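Local coordinates for Mll7089 protein (PDB 2OZ8), which is of unknown function but, as a mandelate racemase-like member of the enolase superfamily, probably binds magnesium and may act as a hydro-lyase, at residues I166-R171 with I195-A200. Numbering follows the deposited sequence.
Sequences IKVGHR and IDPNEA. With SO4 (sulfate ion), chain D.
Lys167 and Asp196 run next to each other in the same direction from the C-terminal ends of two parallel neighbouring strands of the enolase-type TIM barrel, joined through helix 173-184 as a beta-alpha-beta unit. Two backbone bonds fix this pairing: Asp196 N donates to Ile166 O at 3.0 Å, and Val168 N to Asp196 O at 3.1 Å, the latter from 59° out of the carbonyl plane. The lysine chain bends at chi2 (-67°), which brings CD alongside Asp196 CB before the ammonium arrives. Lys167 NZ then forms a salt bridge with Asp196 OD2 at 2.8 Å, reaching that oxygen from above the carboxylate plane, 52° out of it. The other oxygen, OD1, takes a weak bond from Asn198 N. Without the ammonium, as with an alanine here, the Asp196 carboxylate would probably lose its salt-bridge partner and, among these contacts, be held through OD1 alone. In enolase superfamily relatives, a lysine and an aspartate at these strand ends commonly serve as acid/base and metal ligand, so a similar role here is plausible though unproven.

On the opposite face of the sheet Ile166 and Ile195 cross obliquely, both touching Leu180 of helix 173-184. Ile195 CG2 meets Ile166 CG1 and, just past the strand end, Val168 CG1, each at 4.0 Å. The Val168 side chain lies alongside the Pro197 ring, its CG2 3.7 Å from Pro197 CG. Further on, Gly169 CA packs 3.6 Å from Ala200 CB, and a beta carbon on the glycine would clash with that methyl. A water donates to Val168 O at 2.9 Å and to Asp196 O at 2.7 Å, joining the start of one loop to the end of the other strand.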
loop_
_atom_site.group_PDB
_atom_site.type_symbol
_atom_site.label_atom_id
_atom_site.label_comp_id
_atom_site.label_asym_id
_atom_site.label_seq_id
_atom_site.Cartn_x
_atom_site.Cartn_y
_atom_site.Cartn_z
ATOM N N ILE A 166 -10.132 30.259 -20.047
ATOM C CA ILE A 166 -10.392 29.891 -21.405
ATOM C C ILE A 166 -10.409 28.392 -21.558
ATOM O O ILE A 166 -9.847 27.658 -20.711
ATOM C CB ILE A 166 -9.364 30.517 -22.374
ATOM C CG1 ILE A 166 -7.962 29.975 -22.097
ATOM C CG2 ILE A 166 -9.456 32.085 -22.270
ATOM C CD1 ILE A 166 -6.904 30.440 -23.076
ATOM N N LYS A 167 -11.067 27.953 -22.631
ATOM C CA LYS A 167 -11.204 26.541 -22.974
ATOM C C LYS A 167 -10.134 26.140 -23.911
ATOM O O LYS A 167 -9.901 26.833 -24.875
ATOM C CB LYS A 167 -12.549 26.261 -23.644
ATOM C CG LYS A 167 -13.726 26.629 -22.768
ATOM C CD LYS A 167 -13.860 25.783 -21.540
ATOM C CE LYS A 167 -15.156 26.053 -20.790
ATOM N NZ LYS A 167 -15.158 25.417 -19.403
ATOM N N VAL A 168 -9.503 25.006 -23.641
ATOM C CA VAL A 168 -8.462 24.500 -24.525
ATOM C C VAL A 168 -8.775 23.067 -24.840
ATOM O O VAL A 168 -9.861 22.606 -24.532
ATOM C CB VAL A 168 -7.022 24.655 -23.921
ATOM C CG1 VAL A 168 -6.683 26.161 -23.733
ATOM C CG2 VAL A 168 -6.892 23.889 -22.626
ATOM N N GLY A 169 -7.824 22.347 -25.443
ATOM C CA GLY A 169 -8.055 20.960 -25.800
ATOM C C GLY A 169 -8.239 20.735 -27.276
ATOM O O GLY A 169 -8.641 19.642 -27.658
ATOM N N HIS A 170 -7.956 21.755 -28.107
ATOM C CA HIS A 170 -7.856 21.567 -29.565
ATOM C C HIS A 170 -6.951 20.421 -29.951
ATOM O O HIS A 170 -5.869 20.256 -29.358
ATOM C CB HIS A 170 -7.371 22.849 -30.285
ATOM C CG HIS A 170 -8.448 23.857 -30.447
ATOM N ND1 HIS A 170 -9.357 23.801 -31.483
ATOM C CD2 HIS A 170 -8.863 24.854 -29.628
ATOM C CE1 HIS A 170 -10.272 24.739 -31.304
ATOM N NE2 HIS A 170 -9.991 25.399 -30.192
ATOM N N ARG A 171 -7.406 19.632 -30.927
ATOM C CA ARG A 171 -6.585 18.611 -31.576
ATOM C C ARG A 171 -5.211 19.157 -32.010
ATOM O O ARG A 171 -4.199 18.465 -31.914
ATOM C CB ARG A 171 -7.311 18.020 -32.784
ATOM C CG ARG A 171 -8.010 16.674 -32.523
ATOM C CD ARG A 171 -8.902 16.200 -33.714
ATOM N NE ARG A 171 -8.152 15.532 -34.813
ATOM C CZ ARG A 171 -7.656 16.140 -35.908
ATOM N NH1 ARG A 171 -7.798 17.457 -36.104
ATOM N NH2 ARG A 171 -7.000 15.420 -36.818
ATOM N N ILE A 195 -6.782 27.495 -17.481
ATOM C CA ILE A 195 -7.198 26.755 -18.658
ATOM C C ILE A 195 -8.055 25.561 -18.290
ATOM O O ILE A 195 -7.865 24.978 -17.250
ATOM C CB ILE A 195 -6.025 26.295 -19.563
ATOM C CG1 ILE A 195 -5.042 25.451 -18.790
ATOM C CG2 ILE A 195 -5.349 27.497 -20.248
ATOM C CD1 ILE A 195 -4.117 24.609 -19.665
ATOM N N ASP A 196 -8.985 25.198 -19.179
ATOM C CA ASP A 196 -9.918 24.100 -18.992
ATOM C C ASP A 196 -9.998 23.255 -20.260
ATOM O O ASP A 196 -10.734 23.593 -21.165
ATOM C CB ASP A 196 -11.288 24.671 -18.712
ATOM C CG ASP A 196 -12.298 23.603 -18.301
ATOM O OD1 ASP A 196 -12.049 22.375 -18.449
ATOM O OD2 ASP A 196 -13.380 24.004 -17.849
ATOM N N PRO A 197 -9.226 22.163 -20.337
ATOM C CA PRO A 197 -9.248 21.207 -21.451
ATOM C C PRO A 197 -10.471 20.286 -21.472
ATOM O O PRO A 197 -10.688 19.586 -22.457
ATOM C CB PRO A 197 -8.025 20.312 -21.163
ATOM C CG PRO A 197 -7.185 21.106 -20.155
ATOM C CD PRO A 197 -8.215 21.791 -19.324
ATOM N N ASN A 198 -11.227 20.227 -20.379
ATOM C CA ASN A 198 -12.386 19.358 -20.294
ATOM C C ASN A 198 -12.139 17.936 -20.747
ATOM O O ASN A 198 -12.887 17.388 -21.587
ATOM C CB ASN A 198 -13.539 19.941 -21.058
ATOM C CG ASN A 198 -14.783 19.932 -20.254
ATOM O OD1 ASN A 198 -15.470 18.906 -20.138
ATOM N ND2 ASN A 198 -15.073 21.092 -19.613
ATOM N N GLU A 199 -11.091 17.349 -20.169
ATOM C CA GLU A 199 -10.726 15.941 -20.315
ATOM C C GLU A 199 -10.148 15.594 -21.686
ATOM O O GLU A 199 -10.019 14.420 -22.033
ATOM C CB GLU A 199 -11.899 14.979 -19.966
ATOM C CG GLU A 199 -12.606 15.150 -18.618
ATOM C CD GLU A 199 -13.602 13.955 -18.250
ATOM O OE1 GLU A 199 -14.511 13.593 -18.993
ATOM O OE2 GLU A 199 -13.518 13.351 -17.178
ATOM N N ALA A 200 -9.825 16.606 -22.487
ATOM C CA ALA A 200 -9.277 16.372 -23.815
ATOM C C ALA A 200 -7.937 15.662 -23.785
ATOM O O ALA A 200 -7.529 15.055 -24.775
ATOM C CB ALA A 200 -9.156 17.700 -24.610
HETATM S S SO4 D . -10.792 20.457 -32.432
HETATM O O1 SO4 D . -11.919 20.165 -31.520
HETATM O O2 SO4 D . -9.649 19.785 -31.804
HETATM O O3 SO4 D . -10.944 19.922 -33.798
HETATM O O4 SO4 D . -10.629 21.918 -32.578
HETATM O O HOH W 1 -12.379 22.701 -23.162
#